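Local coordinates for Pab-dependent poly(a)-specific ribonuclease subunit PAN2 (Neurospora crassa, PDB 4CZW), which forms the catalytic subunit of the PAN deadenylation complex, which probably shortens the poly(A) tails of mRNA to release 5'-AMP, at residues D174-K177 against R178-T182; N525-P529 against K530-K534; A586-A589 against W590-K594. All coordinates share one frame; numbering follows the deposited sequence.

Contact 1. Residues D174-K177 against R178-T182; sequences DLVK and RLLET
Asp174, Leu175, Val176 and Lys177 offer their carbonyls in turn to the amides of Arg178, Leu179, Leu180 and Glu181, the i to i+4 bonds that close helix 172-180, although the one from Leu179 N to Leu175 O is weak. Glu181 has already left helical backbone angles, yet its N still reaches Lys177 O at 3.0 Å. The side chains pair at the same four-residue spacing. Leu175 and Leu179 cross obliquely, CG of Leu175 lying 3.9 Å from CD1 of Leu179. One residue on, Val176 CG2 meets Leu180 CD1 at 4.1 Å. These leucines and the valine form the buried side of the helix within the pseudo-USP domain: Val176 and Leu180 lean on helix 130-149, while Leu179 and Leu180 touch Met66 of helix 61-71, the helix that carries the zinc ligand His70. The third pair, Lys177 and Glu181, is more open. CG of Lys177 swings anti to its own N (chi1 -173°), which lays the aliphatic chain alongside OE1 of Glu181, 3.5 Å from Lys177 CG and 3.6 Å from Lys177 CE. A bend at the last torsion then turns NZ of Lys177 to a salt bridge with Asp183, and it stays 4.2 Å from Glu181 OE1, beyond salt-bridge range. Arg178, extended from CG to NE, runs outward to a cation-pi contact with Phe164.

Contact 2. Residues N525-P529 against K530-K534; sequences NLVSP and KTAYK
Ser528 and Thr531 meet where strand 525-527 gives way to helix 529-541, with Ser528 as the N-cap. The capping bond runs from Thr531 N to Ser528 OG and is weak at 3.4 Å; the serine hydroxyl sits between its own N and carbonyl carbon (chi1 70°), which turns it toward the first-turn amide of Thr531. Thr531 OG1 also lies beside Ser528 OG, at a separation too short to be trusted in detail. Of the backbone bonds, Ala532 N to Ser528 O spans 3.3 Å, and Tyr533 N to Pro529 O (3.1 Å) continues the helical pattern. Apolar contact brackets the cap: Val527 CG2 packs on Ala532 CB at 3.9 Å, joining the residue before the N-cap to the fourth helical residue after the cap, the positions of a hydrophobic staple. Val527 CB also touches Thr531 CB at 4.2 Å. Polar ends turn to partners outside the segments: Lys530, bent at chi2 (-109°), sends NZ to the carbonyls of Cys75 and Ala77, beside the zinc site, and Tyr533 OH bonds to Asn559 O. The turn lies where the exonuclease domain meets the zinc-bearing part of the USP-like domain: Val527 is backbone-bonded to Tyr495 and His497, Pro529 and Ala532 rest on Ile496 of strand 490-496, and Lys530 and Tyr533 meet Tyr87 of helix 81-94.

Contact 3. Residues A586-A589 against W590-K594; sequences AFLA and WYLLK
Phe587 and Trp590 form an aromatic bump on helix 585-592, where their rings meet obliquely, centroids 5.7 Å apart and planes at 54°. Phe587 CE1 lies 3.8 Å from Trp590 CZ3, at the outer part of the indole. Both side chains leave with CG anti to the backbone N (chi1 -173° for Phe587, 174° for Trp590), which sends both rings off in broadly similar directions, inclined to each other. Phe587 CE2 also rests beside CB of Tyr591, at 4.3 Å. Phe587 and Tyr591 pack on Leu634 of helix 627-634, while Trp590 stays on the exposed side. The exonuclease domain that holds these helices has an RNase H-like fold. A second ridge runs along Leu588 and Leu592, which run alongside each other and point the same way, Leu588 CD2 4.2 Å from Leu592 CD1; Leu588 reaches Leu614 of helix 604-623, and Leu592 reaches Val630. The small Ala589 lets Leu593 CD1 approach to 4.4 Å from its CB, and both face helix 604-623, Ala589 at Thr610, Leu593 at Lys613 and Lys617. Along the backbone, the amides of Trp590, Tyr591 and Leu592 bond to the carbonyls of Ala586, Phe587 and Leu588, while Leu593 N to Ala589 O is weak and Lys594, with positive phi, leaves the helix.

Overall arrangement
The three contacts follow one another along the chain and none touches another. Contact 1 ends a helix of the pseudo-USP domain, whereas contacts 2 and 3 belong to the exonuclease domain, one at a strand-to-helix turn, the other on helix 585-592. Between centres, contacts 1 and 2 lie about 31 Å apart, contacts 2 and 3 about 32 Å, and contacts 1 and 3 about 59 Å, on opposite sides of the chain's centre. Contact 2 marks the border: its lysines reach backbone carbonyls of the loop between helices 61-71 and 81-94, beside the zinc ion, joining nuclease to scaffold. In contact 3 the side chain of Ala586 is about 8 Å from that of Asp607, a probable catalytic metal ligand.

Contact 1. Residues D174-K177 against R178-T182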
ATOM      1  N   ASP A 174      -3.782   0.868 -23.435  1.00 66.86           N
ATOM      2  CA  ASP A 174      -4.989   0.082 -23.659  1.00 70.07           C
ATOM      3  C   ASP A 174      -5.274  -0.832 -22.474  1.00 69.24           C
ATOM      4  O   ASP A 174      -6.430  -1.100 -22.145  1.00 72.24           O
ATOM      5  CB  ASP A 174      -4.861  -0.751 -24.937  1.00 74.68           C
ATOM      6  CG  ASP A 174      -4.530   0.092 -26.151  1.00 87.99           C
ATOM      7  OD1 ASP A 174      -4.849   1.299 -26.145  1.00 85.92           O
ATOM      8  OD2 ASP A 174      -3.951  -0.455 -27.114  1.00 95.51           O
ATOM      9  N   LEU A 175      -4.210  -1.304 -21.834  1.00 67.28           N
ATOM     10  CA  LEU A 175      -4.335  -2.270 -20.752  1.00 59.59           C
ATOM     11  C   LEU A 175      -4.915  -1.649 -19.486  1.00 59.67           C
ATOM     12  O   LEU A 175      -5.873  -2.169 -18.916  1.00 52.11           O
ATOM     13  CB  LEU A 175      -2.978  -2.902 -20.443  1.00 59.21           C
ATOM     14  CG  LEU A 175      -3.061  -4.109 -19.513  1.00 63.21           C
ATOM     15  CD1 LEU A 175      -4.011  -5.135 -20.104  1.00 65.75           C
ATOM     16  CD2 LEU A 175      -1.687  -4.711 -19.277  1.00 57.19           C
ATOM     17  N   VAL A 176      -4.333  -0.534 -19.051  1.00 61.93           N
ATOM     18  CA  VAL A 176      -4.773   0.132 -17.830  1.00 53.72           C
ATOM     19  C   VAL A 176      -6.197   0.666 -17.990  1.00 56.95           C
ATOM     20  O   VAL A 176      -6.919   0.851 -17.009  1.00 57.51           O
ATOM     21  CB  VAL A 176      -3.816   1.285 -17.437  1.00 52.32           C
ATOM     22  CG1 VAL A 176      -3.930   2.446 -18.416  1.00 61.52           C
ATOM     23  CG2 VAL A 176      -4.087   1.751 -16.013  1.00 57.74           C
ATOM     24  N   LYS A 177      -6.602   0.893 -19.235  1.00 62.08           N
ATOM     25  CA  LYS A 177      -7.946   1.369 -19.531  1.00 59.28           C
ATOM     26  C   LYS A 177      -8.959   0.241 -19.365  1.00 58.23           C
ATOM     27  O   LYS A 177     -10.048   0.443 -18.829  1.00 51.90           O
ATOM     28  CB  LYS A 177      -8.007   1.942 -20.947  1.00 63.13           C
ATOM     29  CG  LYS A 177      -9.318   2.624 -21.294  1.00 73.56           C
ATOM     30  CD  LYS A 177      -9.239   3.293 -22.657  1.00 86.25           C
ATOM     31  CE  LYS A 177     -10.536   4.004 -23.001  1.00 93.72           C
ATOM     32  NZ  LYS A 177     -11.684   3.060 -23.055  1.00 88.37           N
ATOM     33  N   ARG A 178      -8.588  -0.950 -19.820  1.00 54.73           N
ATOM     34  CA  ARG A 178      -9.453  -2.119 -19.713  1.00 47.74           C
ATOM     35  C   ARG A 178      -9.541  -2.603 -18.266  1.00 56.34           C
ATOM     36  O   ARG A 178     -10.493  -3.284 -17.882  1.00 57.70           O
ATOM     37  CB  ARG A 178      -8.940  -3.240 -20.624  1.00 51.07           C
ATOM     38  CG  ARG A 178      -9.852  -4.456 -20.711  1.00 69.57           C
ATOM     39  CD  ARG A 178      -9.362  -5.439 -21.763  1.00 79.61           C
ATOM     40  NE  ARG A 178     -10.214  -6.622 -21.845  1.00 90.56           N
ATOM     41  CZ  ARG A 178     -10.083  -7.575 -22.762  1.00 96.65           C
ATOM     42  NH1 ARG A 178      -9.134  -7.486 -23.684  1.00 87.06           N
ATOM     43  NH2 ARG A 178     -10.903  -8.617 -22.759  1.00 90.84           N
ATOM     44  N   LEU A 179      -8.548  -2.232 -17.464  1.00 57.80           N
ATOM     45  CA  LEU A 179      -8.466  -2.682 -16.079  1.00 52.01           C
ATOM     46  C   LEU A 179      -9.264  -1.808 -15.113  1.00 47.66           C
ATOM     47  O   LEU A 179      -9.884  -2.317 -14.180  1.00 47.29           O
ATOM     48  CB  LEU A 179      -7.002  -2.736 -15.632  1.00 55.96           C
ATOM     49  CG  LEU A 179      -6.152  -3.871 -16.207  1.00 57.40           C
ATOM     50  CD1 LEU A 179      -4.672  -3.589 -16.006  1.00 53.13           C
ATOM     51  CD2 LEU A 179      -6.534  -5.198 -15.572  1.00 46.86           C
ATOM     52  N   LEU A 180      -9.250  -0.498 -15.336  1.00 47.97           N
ATOM     53  CA  LEU A 180      -9.821   0.433 -14.366  1.00 47.12           C
ATOM     54  C   LEU A 180     -10.971   1.281 -14.909  1.00 48.53           C
ATOM     55  O   LEU A 180     -11.824   1.732 -14.145  1.00 44.98           O
ATOM     56  CB  LEU A 180      -8.726   1.358 -13.828  1.00 45.04           C
ATOM     57  CG  LEU A 180      -7.490   0.691 -13.221  1.00 47.91           C
ATOM     58  CD1 LEU A 180      -6.525   1.738 -12.685  1.00 41.39           C
ATOM     59  CD2 LEU A 180      -7.883  -0.295 -12.129  1.00 41.52           C
ATOM     60  N   GLU A 181     -11.000   1.498 -16.220  1.00 56.44           N
ATOM     61  CA  GLU A 181     -11.978   2.415 -16.804  1.00 56.31           C
ATOM     62  C   GLU A 181     -13.251   1.741 -17.300  1.00 51.56           C
ATOM     63  O   GLU A 181     -13.233   0.598 -17.757  1.00 48.10           O
ATOM     64  CB  GLU A 181     -11.354   3.194 -17.965  1.00 55.24           C
ATOM     65  CG  GLU A 181     -10.309   4.209 -17.554  1.00 60.73           C
ATOM     66  CD  GLU A 181      -9.987   5.182 -18.670  1.00 65.27           C
ATOM     67  OE1 GLU A 181     -10.788   5.279 -19.623  1.00 67.38           O
ATOM     68  OE2 GLU A 181      -8.934   5.850 -18.596  1.00 81.46           O
ATOM     69  N   THR A 182     -14.358   2.471 -17.204  1.00 54.29           N
ATOM     70  CA  THR A 182     -15.600   2.084 -17.855  1.00 62.42           C
ATOM     71  C   THR A 182     -15.669   2.775 -19.211  1.00 53.31           C
ATOM     72  O   THR A 182     -16.011   3.955 -19.297  1.00 57.31           O
ATOM     73  CB  THR A 182     -16.836   2.458 -17.017  1.00 56.01           C
ATOM     74  OG1 THR A 182     -16.779   1.793 -15.748  1.00 58.37           O
ATOM     75  CG2 THR A 182     -18.114   2.053 -17.739  1.00 54.02           C
TER

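Contact 2. Residues N525-P529 against K530-K534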
ATOM      1  N   ASN A 525      25.458  13.337  -1.166  1.00 64.14           N
ATOM      2  CA  ASN A 525      24.618  12.821  -2.237  1.00 56.52           C
ATOM      3  C   ASN A 525      23.153  12.962  -1.848  1.00 54.88           C
ATOM      4  O   ASN A 525      22.470  11.973  -1.584  1.00 71.48           O
ATOM      5  CB  ASN A 525      24.955  11.360  -2.540  1.00 55.27           C
ATOM      6  CG  ASN A 525      24.253  10.845  -3.782  1.00 57.79           C
ATOM      7  OD1 ASN A 525      23.946  11.608  -4.697  1.00 58.09           O
ATOM      8  ND2 ASN A 525      23.989   9.543  -3.816  1.00 57.18           N
ATOM      9  N   LEU A 526      22.681  14.204  -1.799  1.00 61.44           N
ATOM     10  CA  LEU A 526      21.320  14.495  -1.367  1.00 57.73           C
ATOM     11  C   LEU A 526      20.301  14.045  -2.408  1.00 51.54           C
ATOM     12  O   LEU A 526      20.324  14.501  -3.551  1.00 63.40           O
ATOM     13  CB  LEU A 526      21.161  15.990  -1.084  1.00 49.28           C
ATOM     14  CG  LEU A 526      19.900  16.408  -0.327  1.00 53.77           C
ATOM     15  CD1 LEU A 526      19.891  15.803   1.065  1.00 46.31           C
ATOM     16  CD2 LEU A 526      19.802  17.919  -0.253  1.00 55.77           C
ATOM     17  N   VAL A 527      19.409  13.145  -2.006  1.00 48.51           N
ATOM     18  CA  VAL A 527      18.412  12.596  -2.919  1.00 46.42           C
ATOM     19  C   VAL A 527      17.005  12.674  -2.335  1.00 48.05           C
ATOM     20  O   VAL A 527      16.825  12.996  -1.160  1.00 50.29           O
ATOM     21  CB  VAL A 527      18.720  11.127  -3.271  1.00 49.77           C
ATOM     22  CG1 VAL A 527      20.052  11.018  -3.999  1.00 42.08           C
ATOM     23  CG2 VAL A 527      18.720  10.270  -2.015  1.00 47.52           C
ATOM     24  N   SER A 528      16.012  12.379  -3.166  1.00 44.92           N
ATOM     25  CA  SER A 528      14.623  12.350  -2.728  1.00 46.56           C
ATOM     26  C   SER A 528      14.368  11.098  -1.890  1.00 49.50           C
ATOM     27  O   SER A 528      15.059  10.094  -2.059  1.00 51.55           O
ATOM     28  CB  SER A 528      13.680  12.396  -3.934  1.00 46.80           C
ATOM     29  OG  SER A 528      13.724  11.184  -4.665  1.00 52.52           O
ATOM     30  N   PRO A 529      13.386  11.161  -0.973  1.00 44.93           N
ATOM     31  CA  PRO A 529      13.058  10.037  -0.085  1.00 40.85           C
ATOM     32  C   PRO A 529      12.804   8.722  -0.820  1.00 46.35           C
ATOM     33  O   PRO A 529      13.311   7.679  -0.407  1.00 49.81           O
ATOM     34  CB  PRO A 529      11.782  10.513   0.615  1.00 34.45           C
ATOM     35  CG  PRO A 529      11.904  11.992   0.630  1.00 47.98           C
ATOM     36  CD  PRO A 529      12.581  12.356  -0.661  1.00 37.70           C
ATOM     37  N   LYS A 530      12.029   8.778  -1.898  1.00 48.17           N
ATOM     38  CA  LYS A 530      11.670   7.578  -2.645  1.00 44.96           C
ATOM     39  C   LYS A 530      12.862   7.025  -3.421  1.00 40.24           C
ATOM     40  O   LYS A 530      12.952   5.821  -3.660  1.00 46.96           O
ATOM     41  CB  LYS A 530      10.505   7.878  -3.594  1.00 47.40           C
ATOM     42  CG  LYS A 530       9.983   6.678  -4.368  1.00 45.89           C
ATOM     43  CD  LYS A 530      10.357   6.771  -5.837  1.00 50.32           C
ATOM     44  CE  LYS A 530       9.679   5.682  -6.649  1.00 49.87           C
ATOM     45  NZ  LYS A 530       9.922   5.846  -8.109  1.00 42.74           N
ATOM     46  N   THR A 531      13.779   7.907  -3.806  1.00 46.99           N
ATOM     47  CA  THR A 531      14.975   7.497  -4.534  1.00 46.19           C
ATOM     48  C   THR A 531      15.857   6.601  -3.670  1.00 49.48           C
ATOM     49  O   THR A 531      16.327   5.556  -4.120  1.00 51.44           O
ATOM     50  CB  THR A 531      15.796   8.713  -5.007  1.00 42.74           C
ATOM     51  OG1 THR A 531      14.986   9.541  -5.849  1.00 56.28           O
ATOM     52  CG2 THR A 531      17.024   8.259  -5.782  1.00 31.99           C
ATOM     53  N   ALA A 532      16.071   7.014  -2.426  1.00 43.31           N
ATOM     54  CA  ALA A 532      16.879   6.239  -1.494  1.00 43.75           C
ATOM     55  C   ALA A 532      16.152   4.968  -1.070  1.00 42.33           C
ATOM     56  O   ALA A 532      16.768   3.913  -0.917  1.00 51.98           O
ATOM     57  CB  ALA A 532      17.235   7.075  -0.281  1.00 44.65           C
ATOM     58  N   TYR A 533      14.841   5.078  -0.882  1.00 37.91           N
ATOM     59  CA  TYR A 533      14.022   3.934  -0.500  1.00 34.52           C
ATOM     60  C   TYR A 533      14.039   2.870  -1.590  1.00 40.27           C
ATOM     61  O   TYR A 533      14.045   1.673  -1.304  1.00 41.83           O
ATOM     62  CB  TYR A 533      12.582   4.372  -0.216  1.00 39.94           C
ATOM     63  CG  TYR A 533      11.688   3.264   0.301  1.00 33.79           C
ATOM     64  CD1 TYR A 533      11.023   2.414  -0.576  1.00 29.54           C
ATOM     65  CD2 TYR A 533      11.505   3.072   1.663  1.00 33.58           C
ATOM     66  CE1 TYR A 533      10.208   1.400  -0.108  1.00 38.54           C
ATOM     67  CE2 TYR A 533      10.691   2.063   2.140  1.00 38.16           C
ATOM     68  CZ  TYR A 533      10.045   1.231   1.251  1.00 37.16           C
ATOM     69  OH  TYR A 533       9.233   0.224   1.722  1.00 39.23           O
ATOM     70  N   LYS A 534      14.043   3.321  -2.842  1.00 43.48           N
ATOM     71  CA  LYS A 534      14.022   2.424  -3.992  1.00 45.35           C
ATOM     72  C   LYS A 534      15.223   1.487  -3.980  1.00 46.79           C
ATOM     73  O   LYS A 534      15.102   0.308  -4.310  1.00 45.72           O
ATOM     74  CB  LYS A 534      13.991   3.228  -5.292  1.00 43.16           C
ATOM     75  CG  LYS A 534      13.756   2.396  -6.541  1.00 38.60           C
ATOM     76  CD  LYS A 534      13.772   3.266  -7.787  1.00 48.94           C
ATOM     77  CE  LYS A 534      13.497   2.454  -9.041  1.00 51.49           C
ATOM     78  NZ  LYS A 534      12.120   1.888  -9.047  1.00 51.14           N
TER

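Contact 3. Residues A586-A589 against W590-K594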
ATOM      1  N   ALA A 586      27.886   0.296  21.475  1.00 48.39           N
ATOM      2  CA  ALA A 586      29.109   0.875  22.017  1.00 57.95           C
ATOM      3  C   ALA A 586      29.807  -0.084  22.976  1.00 56.72           C
ATOM      4  O   ALA A 586      31.032  -0.199  22.966  1.00 53.70           O
ATOM      5  CB  ALA A 586      28.805   2.191  22.714  1.00 51.22           C
ATOM      6  N   PHE A 587      29.022  -0.768  23.800  1.00 46.77           N
ATOM      7  CA  PHE A 587      29.575  -1.702  24.773  1.00 50.13           C
ATOM      8  C   PHE A 587      30.173  -2.924  24.083  1.00 52.51           C
ATOM      9  O   PHE A 587      31.246  -3.394  24.458  1.00 55.69           O
ATOM     10  CB  PHE A 587      28.506  -2.135  25.778  1.00 48.17           C
ATOM     11  CG  PHE A 587      29.044  -2.957  26.916  1.00 54.60           C
ATOM     12  CD1 PHE A 587      29.549  -2.347  28.051  1.00 54.13           C
ATOM     13  CD2 PHE A 587      29.047  -4.341  26.847  1.00 53.45           C
ATOM     14  CE1 PHE A 587      30.045  -3.099  29.098  1.00 52.52           C
ATOM     15  CE2 PHE A 587      29.542  -5.100  27.890  1.00 53.57           C
ATOM     16  CZ  PHE A 587      30.041  -4.479  29.017  1.00 64.68           C
ATOM     17  N   LEU A 588      29.469  -3.435  23.078  1.00 48.37           N
ATOM     18  CA  LEU A 588      29.949  -4.582  22.315  1.00 41.22           C
ATOM     19  C   LEU A 588      31.240  -4.242  21.578  1.00 43.60           C
ATOM     20  O   LEU A 588      32.142  -5.071  21.475  1.00 49.82           O
ATOM     21  CB  LEU A 588      28.883  -5.058  21.326  1.00 46.37           C
ATOM     22  CG  LEU A 588      27.651  -5.747  21.915  1.00 44.86           C
ATOM     23  CD1 LEU A 588      26.659  -6.105  20.820  1.00 43.01           C
ATOM     24  CD2 LEU A 588      28.057  -6.987  22.697  1.00 47.85           C
ATOM     25  N   ALA A 589      31.323  -3.017  21.070  1.00 46.64           N
ATOM     26  CA  ALA A 589      32.518  -2.561  20.371  1.00 47.39           C
ATOM     27  C   ALA A 589      33.673  -2.361  21.346  1.00 49.65           C
ATOM     28  O   ALA A 589      34.835  -2.567  20.999  1.00 53.60           O
ATOM     29  CB  ALA A 589      32.232  -1.273  19.615  1.00 39.16           C
ATOM     30  N   TRP A 590      33.347  -1.962  22.571  1.00 47.68           N
ATOM     31  CA  TRP A 590      34.359  -1.700  23.586  1.00 50.62           C
ATOM     32  C   TRP A 590      34.909  -2.986  24.194  1.00 51.35           C
ATOM     33  O   TRP A 590      36.087  -3.066  24.537  1.00 49.16           O
ATOM     34  CB  TRP A 590      33.783  -0.806  24.688  1.00 46.01           C
ATOM     35  CG  TRP A 590      34.710  -0.600  25.849  1.00 49.90           C
ATOM     36  CD1 TRP A 590      35.844   0.159  25.868  1.00 54.60           C
ATOM     37  CD2 TRP A 590      34.574  -1.151  27.166  1.00 51.18           C
ATOM     38  NE1 TRP A 590      36.426   0.110  27.111  1.00 57.28           N
ATOM     39  CE2 TRP A 590      35.666  -0.687  27.927  1.00 52.36           C
ATOM     40  CE3 TRP A 590      33.638  -1.993  27.773  1.00 45.69           C
ATOM     41  CZ2 TRP A 590      35.846  -1.037  29.263  1.00 50.26           C
ATOM     42  CZ3 TRP A 590      33.819  -2.339  29.101  1.00 49.38           C
ATOM     43  CH2 TRP A 590      34.915  -1.862  29.831  1.00 51.39           C
ATOM     44  N   TYR A 591      34.052  -3.994  24.317  1.00 49.44           N
ATOM     45  CA  TYR A 591      34.424  -5.229  24.998  1.00 44.92           C
ATOM     46  C   TYR A 591      34.988  -6.279  24.044  1.00 44.39           C
ATOM     47  O   TYR A 591      35.842  -7.078  24.429  1.00 51.82           O
ATOM     48  CB  TYR A 591      33.218  -5.800  25.746  1.00 46.93           C
ATOM     49  CG  TYR A 591      33.552  -6.968  26.646  1.00 49.57           C
ATOM     50  CD1 TYR A 591      34.132  -6.765  27.890  1.00 52.72           C
ATOM     51  CD2 TYR A 591      33.284  -8.274  26.254  1.00 44.46           C
ATOM     52  CE1 TYR A 591      34.440  -7.827  28.718  1.00 49.61           C
ATOM     53  CE2 TYR A 591      33.588  -9.343  27.075  1.00 50.65           C
ATOM     54  CZ  TYR A 591      34.166  -9.113  28.306  1.00 53.20           C
ATOM     55  OH  TYR A 591      34.472 -10.171  29.130  1.00 51.20           O
ATOM     56  N   LEU A 592      34.512  -6.277  22.804  1.00 47.16           N
ATOM     57  CA  LEU A 592      34.916  -7.296  21.840  1.00 47.24           C
ATOM     58  C   LEU A 592      35.940  -6.776  20.833  1.00 47.86           C
ATOM     59  O   LEU A 592      36.720  -7.549  20.279  1.00 53.73           O
ATOM     60  CB  LEU A 592      33.694  -7.839  21.099  1.00 42.70           C
ATOM     61  CG  LEU A 592      32.579  -8.433  21.965  1.00 45.61           C
ATOM     62  CD1 LEU A 592      31.428  -8.915  21.099  1.00 51.21           C
ATOM     63  CD2 LEU A 592      33.112  -9.564  22.833  1.00 47.34           C
ATOM     64  N   LEU A 593      35.936  -5.468  20.599  1.00 45.46           N
ATOM     65  CA  LEU A 593      36.843  -4.872  19.623  1.00 44.97           C
ATOM     66  C   LEU A 593      37.841  -3.922  20.276  1.00 50.13           C
ATOM     67  O   LEU A 593      38.764  -3.441  19.617  1.00 50.02           O
ATOM     68  CB  LEU A 593      36.054  -4.125  18.544  1.00 41.15           C
ATOM     69  CG  LEU A 593      35.043  -4.930  17.726  1.00 45.45           C
ATOM     70  CD1 LEU A 593      34.232  -4.009  16.827  1.00 42.47           C
ATOM     71  CD2 LEU A 593      35.747  -5.997  16.905  1.00 49.24           C
ATOM     72  N   LYS A 594      37.651  -3.665  21.568  1.00 50.42           N
ATOM     73  CA  LYS A 594      38.459  -2.695  22.307  1.00 51.39           C
ATOM     74  C   LYS A 594      38.471  -1.332  21.618  1.00 53.78           C
ATOM     75  O   LYS A 594      39.524  -0.714  21.467  1.00 54.42           O
ATOM     76  CB  LYS A 594      39.895  -3.201  22.485  1.00 49.31           C
ATOM     77  CG  LYS A 594      40.072  -4.222  23.594  1.00 50.90           C
ATOM     78  CD  LYS A 594      40.425  -5.591  23.040  1.00 64.50           C
ATOM     79  CE  LYS A 594      40.850  -6.540  24.148  1.00 63.42           C
ATOM     80  NZ  LYS A 594      41.128  -7.911  23.633  1.00 67.05           N
TER